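PDB 3TDQ: PilY2 protein from Pseudomonas aeruginosa, which probably takes part in the biogenesis of type 4 fimbriae (pili), although its molecular role is not established. Local coordinates for residues V12-Q17 and L22-H27; R28-P33 and V53-T58. One frame throughout, in Å; residues are numbered along the deposited sequence.

Contact 1. Residues V12-Q17 and L22-H27; sequences VVFEVQ and LVDIDH
Phe14 and His27 pack ring against ring at the edge of an antiparallel strand pair; Phe14 stands where the strand pairing is irregular, and its ring reaches the turn that follows strand 22-25. Phe14 CB rests against the carboxylate of Asp24, 3.7 Å from Asp24 OD1. CG lies anti to its own carbonyl carbon (chi1 -80°), which sends the ring toward that turn. There CD1 and CE1 run along the backbone of Asp26, Phe14 CD1 standing 3.6 Å from Asp26 N. CD2 and CE2 instead meet His27 CE1, which lies over one face of the phenyl ring, 3.6 Å from Phe14 CE2, while CZ is nearest to His27 NE2. The two planes meet at 44°, an oblique pairing. Asp26 clamps the same end: its N donates to Val12 O at 3.0 Å, and its OD1 receives Val12 N from above the carboxylate plane at 3.1 Å. Farther along, Phe14 N donates to Asp24 O, and Asp24 N returns a 2.9 Å bond to Glu15 O. Gln17 and Leu22 close the ladder with a reciprocal pair of backbone bonds. On the face of the sheet opposite Asp24, Val13 CG1 meets Val23 CG2 at 3.8 Å, and Val13 CG2 touches Ile25 CG1. These side chains continue inward to Val53 and Ile66. Because Phe14 and Glu15 both face Asp24, the register slips by one residue: this is a classic beta bulge in the hairpin of strands 6-17 and 22-25.

Contact 2. Residues R28-P33 and V53-T58; sequences RLYRLP and VSYSGT
An edge-to-face (T-shaped) tyrosine pair joins two strands of the same antiparallel sheet that are not neighbours in it, consistent with the curled sheet expected of a family in the OB clan. Strands 22-25 and 6-17 lie between strand 28-31 and strand 52-58 in the sheet order, and the nearest CA atoms of the two segments, those of Tyr30 and Gly57, remain 9.5 Å apart. Only the long side chains of Tyr30 and Tyr55 cover that distance, both starting out toward the opposite segment. Tyr55 turns an edge to the face of Tyr30, with centroids 5.2 Å apart and planes at 57°. Its CG is held between its backbone N and carbonyl carbon (chi1 51°), a placement that sends the ring toward Tyr30. The touching is done at the phenol ends: Tyr55 CE1 comes within 3.9 Å of Tyr30 CZ and 4.1 Å of Tyr30 CE2. Ile66 of strand 65-71 packs on both tyrosines, Phe7 and Ile25 add to the surroundings of Tyr55, and Val23 lies against Tyr30. On strand 52-58, Ser56 OG is hydrogen-bonded to Lys73 NZ of the second subunit. Between the tyrosines, the closest approach is that of the two hydroxyl oxygens, Tyr30 OH and Tyr55 OH, 3.3 Å apart.

Contact 1 and contact 2 show how neighbouring strands and strands distant in sheet order can be tied into one curled sheet. Their centres lie about 9 Å apart, and strand 22-25 of contact 1 is followed directly by strand 28-31 of contact 2. The junction is partly backbone, with Val23 O 3.0 Å from Tyr30 N in a probable hydrogen bond, and partly apolar, with Ile25 CG2 3.8 Å from Tyr55 CE2. Ile25, which packs on Val13 in contact 1, thus also touches the tyrosine pair, and Ile66 touches residues of both contacts. The bound sodium ion, held by Asp3 and Thr6, is about 11 Å from the Tyr55 side chain.

Contact 1. Residues V12-Q17 and L22-H27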
ATOM      1  N   VAL A  12       8.152  -1.345 -11.546  1.00 25.73           N
ATOM      2  CA  VAL A  12       9.331  -0.591 -11.127  1.00 24.40           C
ATOM      3  C   VAL A  12       9.246   0.808 -11.729  1.00 27.58           C
ATOM      4  O   VAL A  12       9.006   0.940 -12.928  1.00 25.93           O
ATOM      5  CB  VAL A  12      10.659  -1.318 -11.540  1.00 27.46           C
ATOM      6  CG1 VAL A  12      11.892  -0.528 -11.099  1.00 26.98           C
ATOM      7  CG2 VAL A  12      10.720  -2.756 -10.993  1.00 26.71           C
ATOM      8  N   VAL A  13       9.470   1.843 -10.909  1.00 25.33           N
ATOM      9  CA  VAL A  13       9.510   3.229 -11.384  1.00 24.80           C
ATOM     10  C   VAL A  13      10.847   3.436 -12.125  1.00 29.71           C
ATOM     11  O   VAL A  13      11.905   3.114 -11.586  1.00 29.39           O
ATOM     12  CB  VAL A  13       9.331   4.260 -10.217  1.00 27.75           C
ATOM     13  CG1 VAL A  13       9.459   5.698 -10.718  1.00 27.08           C
ATOM     14  CG2 VAL A  13       7.996   4.066  -9.488  1.00 26.83           C
ATOM     15  N   PHE A  14      10.806   3.966 -13.345  1.00 27.82           N
ATOM     16  CA  PHE A  14      12.022   4.257 -14.108  1.00 27.39           C
ATOM     17  C   PHE A  14      12.337   5.757 -14.081  1.00 32.79           C
ATOM     18  O   PHE A  14      13.506   6.136 -14.071  1.00 33.66           O
ATOM     19  CB  PHE A  14      11.894   3.757 -15.554  1.00 29.06           C
ATOM     20  CG  PHE A  14      12.156   2.268 -15.664  1.00 30.52           C
ATOM     21  CD1 PHE A  14      11.191   1.343 -15.277  1.00 33.13           C
ATOM     22  CD2 PHE A  14      13.367   1.793 -16.159  1.00 33.22           C
ATOM     23  CE1 PHE A  14      11.442  -0.031 -15.359  1.00 33.70           C
ATOM     24  CE2 PHE A  14      13.609   0.420 -16.255  1.00 35.54           C
ATOM     25  CZ  PHE A  14      12.646  -0.481 -15.844  1.00 32.72           C
ATOM     26  N   GLU A  15      11.312   6.597 -13.998  1.00 28.25           N
ATOM     27  CA  GLU A  15      11.449   8.055 -13.949  1.00 28.02           C
ATOM     28  C   GLU A  15      10.227   8.689 -13.346  1.00 30.03           C
ATOM     29  O   GLU A  15       9.138   8.111 -13.367  1.00 27.83           O
ATOM     30  CB  GLU A  15      11.661   8.663 -15.368  1.00 29.84           C
ATOM     31  CG  GLU A  15      13.098   8.736 -15.855  1.00 45.97           C
ATOM     32  CD  GLU A  15      14.158   9.262 -14.896  1.00 72.08           C
ATOM     33  OE1 GLU A  15      13.877  10.210 -14.123  1.00 57.54           O
ATOM     34  OE2 GLU A  15      15.281   8.705 -14.920  1.00 66.72           O
ATOM     35  N   VAL A  16      10.412   9.909 -12.830  1.00 28.32           N
ATOM     36  CA  VAL A  16       9.380  10.749 -12.249  1.00 28.75           C
ATOM     37  C   VAL A  16       9.573  12.153 -12.812  1.00 32.79           C
ATOM     38  O   VAL A  16      10.693  12.689 -12.768  1.00 31.11           O
ATOM     39  CB  VAL A  16       9.392  10.773 -10.698  1.00 33.87           C
ATOM     40  CG1 VAL A  16       8.152  11.488 -10.156  1.00 33.60           C
ATOM     41  CG2 VAL A  16       9.505   9.372 -10.112  1.00 33.54           C
ATOM     42  N   GLN A  17       8.493  12.744 -13.326  1.00 28.10           N
ATOM     43  CA  GLN A  17       8.528  14.116 -13.825  1.00 29.81           C
ATOM     44  C   GLN A  17       7.575  14.923 -12.955  1.00 30.64           C
ATOM     45  O   GLN A  17       6.382  14.985 -13.243  1.00 28.01           O
ATOM     46  CB  GLN A  17       8.145  14.153 -15.315  1.00 32.43           C
ATOM     47  CG  GLN A  17       8.851  15.261 -16.035  1.00 54.82           C
ATOM     48  CD  GLN A  17       9.161  14.893 -17.457  1.00 81.43           C
ATOM     49  OE1 GLN A  17       8.290  14.967 -18.323  1.00 77.86           O
ATOM     50  NE2 GLN A  17      10.426  14.665 -17.758  1.00 76.70           N
ATOM     51  N   LEU A  22       3.829  13.313 -13.715  1.00 26.62           N
ATOM     52  CA  LEU A  22       3.918  12.049 -14.441  1.00 26.22           C
ATOM     53  C   LEU A  22       4.901  11.109 -13.787  1.00 28.48           C
ATOM     54  O   LEU A  22       5.950  11.531 -13.292  1.00 28.77           O
ATOM     55  CB  LEU A  22       4.339  12.256 -15.925  1.00 27.21           C
ATOM     56  CG  LEU A  22       3.364  12.920 -16.886  1.00 33.08           C
ATOM     57  CD1 LEU A  22       4.058  13.246 -18.196  1.00 33.51           C
ATOM     58  CD2 LEU A  22       2.109  12.060 -17.141  1.00 34.85           C
ATOM     59  N   VAL A  23       4.569   9.831 -13.837  1.00 23.47           N
ATOM     60  CA  VAL A  23       5.408   8.769 -13.335  1.00 23.68           C
ATOM     61  C   VAL A  23       5.508   7.702 -14.445  1.00 28.44           C
ATOM     62  O   VAL A  23       4.522   7.357 -15.109  1.00 27.43           O
ATOM     63  CB  VAL A  23       4.959   8.217 -11.957  1.00 27.00           C
ATOM     64  CG1 VAL A  23       3.655   7.421 -12.047  1.00 26.23           C
ATOM     65  CG2 VAL A  23       6.056   7.361 -11.323  1.00 26.78           C
ATOM     66  N   ASP A  24       6.726   7.251 -14.667  1.00 26.11           N
ATOM     67  CA  ASP A  24       7.045   6.218 -15.645  1.00 25.39           C
ATOM     68  C   ASP A  24       7.295   4.917 -14.870  1.00 28.34           C
ATOM     69  O   ASP A  24       8.255   4.816 -14.093  1.00 27.70           O
ATOM     70  CB  ASP A  24       8.262   6.676 -16.473  1.00 25.95           C
ATOM     71  CG  ASP A  24       9.003   5.665 -17.314  1.00 30.74           C
ATOM     72  OD1 ASP A  24       8.652   4.458 -17.258  1.00 31.22           O
ATOM     73  OD2 ASP A  24       9.964   6.068 -17.991  1.00 33.46           O
ATOM     74  N   ILE A  25       6.418   3.937 -15.085  1.00 25.20           N
ATOM     75  CA  ILE A  25       6.471   2.606 -14.467  1.00 24.96           C
ATOM     76  C   ILE A  25       6.550   1.583 -15.594  1.00 28.87           C
ATOM     77  O   ILE A  25       5.621   1.506 -16.411  1.00 27.70           O
ATOM     78  CB  ILE A  25       5.243   2.346 -13.524  1.00 26.76           C
ATOM     79  CG1 ILE A  25       5.164   3.412 -12.398  1.00 26.27           C
ATOM     80  CG2 ILE A  25       5.289   0.921 -12.925  1.00 27.13           C
ATOM     81  CD1 ILE A  25       3.824   3.432 -11.660  1.00 26.37           C
ATOM     82  N   ASP A  26       7.668   0.814 -15.659  1.00 26.69           N
ATOM     83  CA  ASP A  26       7.892  -0.215 -16.703  1.00 26.87           C
ATOM     84  C   ASP A  26       7.673   0.373 -18.123  1.00 32.11           C
ATOM     85  O   ASP A  26       7.129  -0.306 -18.997  1.00 31.73           O
ATOM     86  CB  ASP A  26       6.992  -1.458 -16.493  1.00 28.36           C
ATOM     87  CG  ASP A  26       7.169  -2.215 -15.167  1.00 38.14           C
ATOM     88  OD1 ASP A  26       8.221  -2.042 -14.517  1.00 36.82           O
ATOM     89  OD2 ASP A  26       6.262  -3.002 -14.807  1.00 44.45           O
ATOM     90  N   HIS A  27       8.106   1.637 -18.338  1.00 27.80           N
ATOM     91  CA  HIS A  27       8.064   2.354 -19.627  1.00 28.14           C
ATOM     92  C   HIS A  27       6.650   2.743 -20.070  1.00 29.41           C
ATOM     93  O   HIS A  27       6.473   3.133 -21.223  1.00 28.69           O
ATOM     94  CB  HIS A  27       8.805   1.575 -20.743  1.00 29.73           C
ATOM     95  CG  HIS A  27      10.082   0.966 -20.260  1.00 34.00           C
ATOM     96  ND1 HIS A  27      11.148   1.755 -19.849  1.00 36.19           N
ATOM     97  CD2 HIS A  27      10.392  -0.336 -20.051  1.00 36.60           C
ATOM     98  CE1 HIS A  27      12.079   0.909 -19.436  1.00 36.31           C
ATOM     99  NE2 HIS A  27      11.670  -0.362 -19.547  1.00 36.88           N
TER

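Contact 2. Residues R28-P33 and V53-T58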
ATOM      1  N   ARG A  28       5.662   2.668 -19.165  1.00 25.99           N
ATOM      2  CA  ARG A  28       4.301   3.189 -19.387  1.00 26.00           C
ATOM      3  C   ARG A  28       4.175   4.475 -18.570  1.00 29.50           C
ATOM      4  O   ARG A  28       4.859   4.602 -17.551  1.00 29.79           O
ATOM      5  CB  ARG A  28       3.207   2.178 -18.995  1.00 24.32           C
ATOM      6  CG  ARG A  28       2.967   1.060 -20.015  1.00 32.45           C
ATOM      7  CD  ARG A  28       3.975  -0.060 -19.897  1.00 43.49           C
ATOM      8  NE  ARG A  28       3.742  -1.114 -20.884  1.00 46.72           N
ATOM      9  CZ  ARG A  28       4.568  -2.128 -21.108  1.00 54.16           C
ATOM     10  NH1 ARG A  28       5.712  -2.223 -20.436  1.00 39.55           N
ATOM     11  NH2 ARG A  28       4.274  -3.038 -22.025  1.00 40.56           N
ATOM     12  N   LEU A  29       3.325   5.414 -18.984  1.00 25.06           N
ATOM     13  CA  LEU A  29       3.161   6.681 -18.246  1.00 24.24           C
ATOM     14  C   LEU A  29       1.805   6.785 -17.597  1.00 29.20           C
ATOM     15  O   LEU A  29       0.788   6.362 -18.162  1.00 26.17           O
ATOM     16  CB  LEU A  29       3.352   7.895 -19.170  1.00 25.14           C
ATOM     17  CG  LEU A  29       4.770   8.111 -19.711  1.00 29.11           C
ATOM     18  CD1 LEU A  29       4.767   9.184 -20.726  1.00 29.60           C
ATOM     19  CD2 LEU A  29       5.742   8.511 -18.591  1.00 27.80           C
ATOM     20  N   TYR A  30       1.809   7.347 -16.374  1.00 25.55           N
ATOM     21  CA  TYR A  30       0.623   7.563 -15.593  1.00 24.78           C
ATOM     22  C   TYR A  30       0.629   8.944 -15.015  1.00 29.06           C
ATOM     23  O   TYR A  30       1.704   9.471 -14.710  1.00 28.32           O
ATOM     24  CB  TYR A  30       0.575   6.561 -14.401  1.00 25.24           C
ATOM     25  CG  TYR A  30       0.581   5.111 -14.814  1.00 25.45           C
ATOM     26  CD1 TYR A  30       1.782   4.434 -15.038  1.00 25.55           C
ATOM     27  CD2 TYR A  30      -0.615   4.419 -15.021  1.00 26.17           C
ATOM     28  CE1 TYR A  30       1.799   3.109 -15.464  1.00 27.16           C
ATOM     29  CE2 TYR A  30      -0.607   3.083 -15.432  1.00 27.84           C
ATOM     30  CZ  TYR A  30       0.606   2.432 -15.646  1.00 33.70           C
ATOM     31  OH  TYR A  30       0.663   1.128 -16.062  1.00 36.72           O
ATOM     32  N   ARG A  31      -0.562   9.509 -14.804  1.00 24.75           N
ATOM     33  CA  ARG A  31      -0.681  10.790 -14.128  0.50 25.03           C
ATOM     34  C   ARG A  31      -0.608  10.503 -12.639  1.00 28.94           C
ATOM     35  O   ARG A  31      -1.282   9.588 -12.165  1.00 27.79           O
ATOM     36  CB  ARG A  31      -2.001  11.508 -14.497  0.50 26.32           C
ATOM     37  CG  ARG A  31      -2.169  12.901 -13.860  0.50 30.51           C
ATOM     38  CD  ARG A  31      -1.379  13.988 -14.593  0.50 37.21           C
ATOM     39  NE  ARG A  31      -1.755  14.063 -16.004  0.50 40.54           N
ATOM     40  CZ  ARG A  31      -1.014  14.617 -16.952  0.50 49.23           C
ATOM     41  NH1 ARG A  31       0.149  15.179 -16.652  0.50 39.51           N
ATOM     42  NH2 ARG A  31      -1.431  14.615 -18.210  0.50 33.45           N
ATOM     43  N   LEU A  32       0.229  11.241 -11.910  1.00 25.77           N
ATOM     44  CA  LEU A  32       0.342  11.083 -10.466  1.00 24.62           C
ATOM     45  C   LEU A  32       0.092  12.487  -9.869  1.00 27.49           C
ATOM     46  O   LEU A  32       1.015  13.283  -9.740  1.00 26.63           O
ATOM     47  CB  LEU A  32       1.687  10.462 -10.064  1.00 24.36           C
ATOM     48  CG  LEU A  32       1.935  10.181  -8.575  1.00 26.66           C
ATOM     49  CD1 LEU A  32       0.774   9.426  -7.920  1.00 25.11           C
ATOM     50  CD2 LEU A  32       3.195   9.364  -8.412  1.00 24.41           C
ATOM     51  N   PRO A  33      -1.190  12.839  -9.634  1.00 25.75           N
ATOM     52  CA  PRO A  33      -1.513  14.203  -9.175  1.00 25.54           C
ATOM     53  C   PRO A  33      -1.091  14.427  -7.739  1.00 27.26           C
ATOM     54  O   PRO A  33      -0.876  13.465  -7.004  1.00 25.34           O
ATOM     55  CB  PRO A  33      -3.050  14.291  -9.343  1.00 27.54           C
ATOM     56  CG  PRO A  33      -3.524  12.909  -9.246  1.00 31.74           C
ATOM     57  CD  PRO A  33      -2.404  12.011  -9.758  1.00 27.37           C
ATOM     58  N   VAL A  53       6.777  -0.742  -6.953  1.00 23.69           N
ATOM     59  CA  VAL A  53       5.452  -0.235  -6.537  1.00 22.71           C
ATOM     60  C   VAL A  53       4.265  -1.110  -6.895  1.00 27.87           C
ATOM     61  O   VAL A  53       4.308  -1.855  -7.860  1.00 27.31           O
ATOM     62  CB  VAL A  53       5.217   1.172  -7.157  1.00 24.92           C
ATOM     63  CG1 VAL A  53       6.093   2.239  -6.484  1.00 23.97           C
ATOM     64  CG2 VAL A  53       5.405   1.162  -8.696  1.00 24.26           C
ATOM     65  N   SER A  54       3.193  -0.987  -6.092  1.00 26.07           N
ATOM     66  CA  SER A  54       1.849  -1.521  -6.320  1.00 25.13           C
ATOM     67  C   SER A  54       0.991  -0.285  -6.441  1.00 28.83           C
ATOM     68  O   SER A  54       1.204   0.662  -5.670  1.00 25.99           O
ATOM     69  CB  SER A  54       1.386  -2.426  -5.185  1.00 28.07           C
ATOM     70  OG  SER A  54       2.125  -3.632  -5.214  1.00 35.50           O
ATOM     71  N   TYR A  55       0.088  -0.224  -7.433  1.00 25.54           N
ATOM     72  CA  TYR A  55      -0.688   1.009  -7.608  1.00 24.90           C
ATOM     73  C   TYR A  55      -2.067   0.727  -8.169  1.00 29.12           C
ATOM     74  O   TYR A  55      -2.293  -0.310  -8.798  1.00 27.81           O
ATOM     75  CB  TYR A  55       0.068   2.019  -8.524  1.00 25.38           C
ATOM     76  CG  TYR A  55       0.519   1.404  -9.830  1.00 28.17           C
ATOM     77  CD1 TYR A  55      -0.312   1.401 -10.947  1.00 29.56           C
ATOM     78  CD2 TYR A  55       1.736   0.728  -9.921  1.00 29.65           C
ATOM     79  CE1 TYR A  55       0.067   0.774 -12.131  1.00 30.07           C
ATOM     80  CE2 TYR A  55       2.115   0.074 -11.096  1.00 30.29           C
ATOM     81  CZ  TYR A  55       1.280   0.104 -12.197  1.00 34.85           C
ATOM     82  OH  TYR A  55       1.652  -0.523 -13.361  1.00 36.53           O
ATOM     83  N   SER A  56      -2.980   1.675  -7.976  1.00 25.70           N
ATOM     84  CA  SER A  56      -4.328   1.571  -8.520  1.00 26.25           C
ATOM     85  C   SER A  56      -4.836   2.955  -8.833  1.00 29.35           C
ATOM     86  O   SER A  56      -4.290   3.941  -8.334  1.00 27.90           O
ATOM     87  CB  SER A  56      -5.261   0.836  -7.554  1.00 29.37           C
ATOM     88  OG  SER A  56      -5.322   1.475  -6.292  1.00 34.18           O
ATOM     89  N   GLY A  57      -5.843   3.031  -9.691  1.00 28.19           N
ATOM     90  CA  GLY A  57      -6.397   4.315 -10.069  1.00 26.96           C
ATOM     91  C   GLY A  57      -7.592   4.223 -10.982  1.00 30.01           C
ATOM     92  O   GLY A  57      -8.222   3.168 -11.097  1.00 27.46           O
ATOM     93  N   THR A  58      -7.860   5.345 -11.670  1.00 26.85           N
ATOM     94  CA  THR A  58      -8.986   5.527 -12.564  1.00 27.37           C
ATOM     95  C   THR A  58      -8.468   5.768 -13.963  1.00 28.72           C
ATOM     96  O   THR A  58      -7.500   6.512 -14.166  1.00 25.97           O
ATOM     97  CB  THR A  58      -9.868   6.724 -12.053  1.00 38.65           C
ATOM     98  OG1 THR A  58     -10.374   6.411 -10.757  1.00 37.33           O
ATOM     99  CG2 THR A  58     -11.066   7.035 -12.946  1.00 42.14           C
TER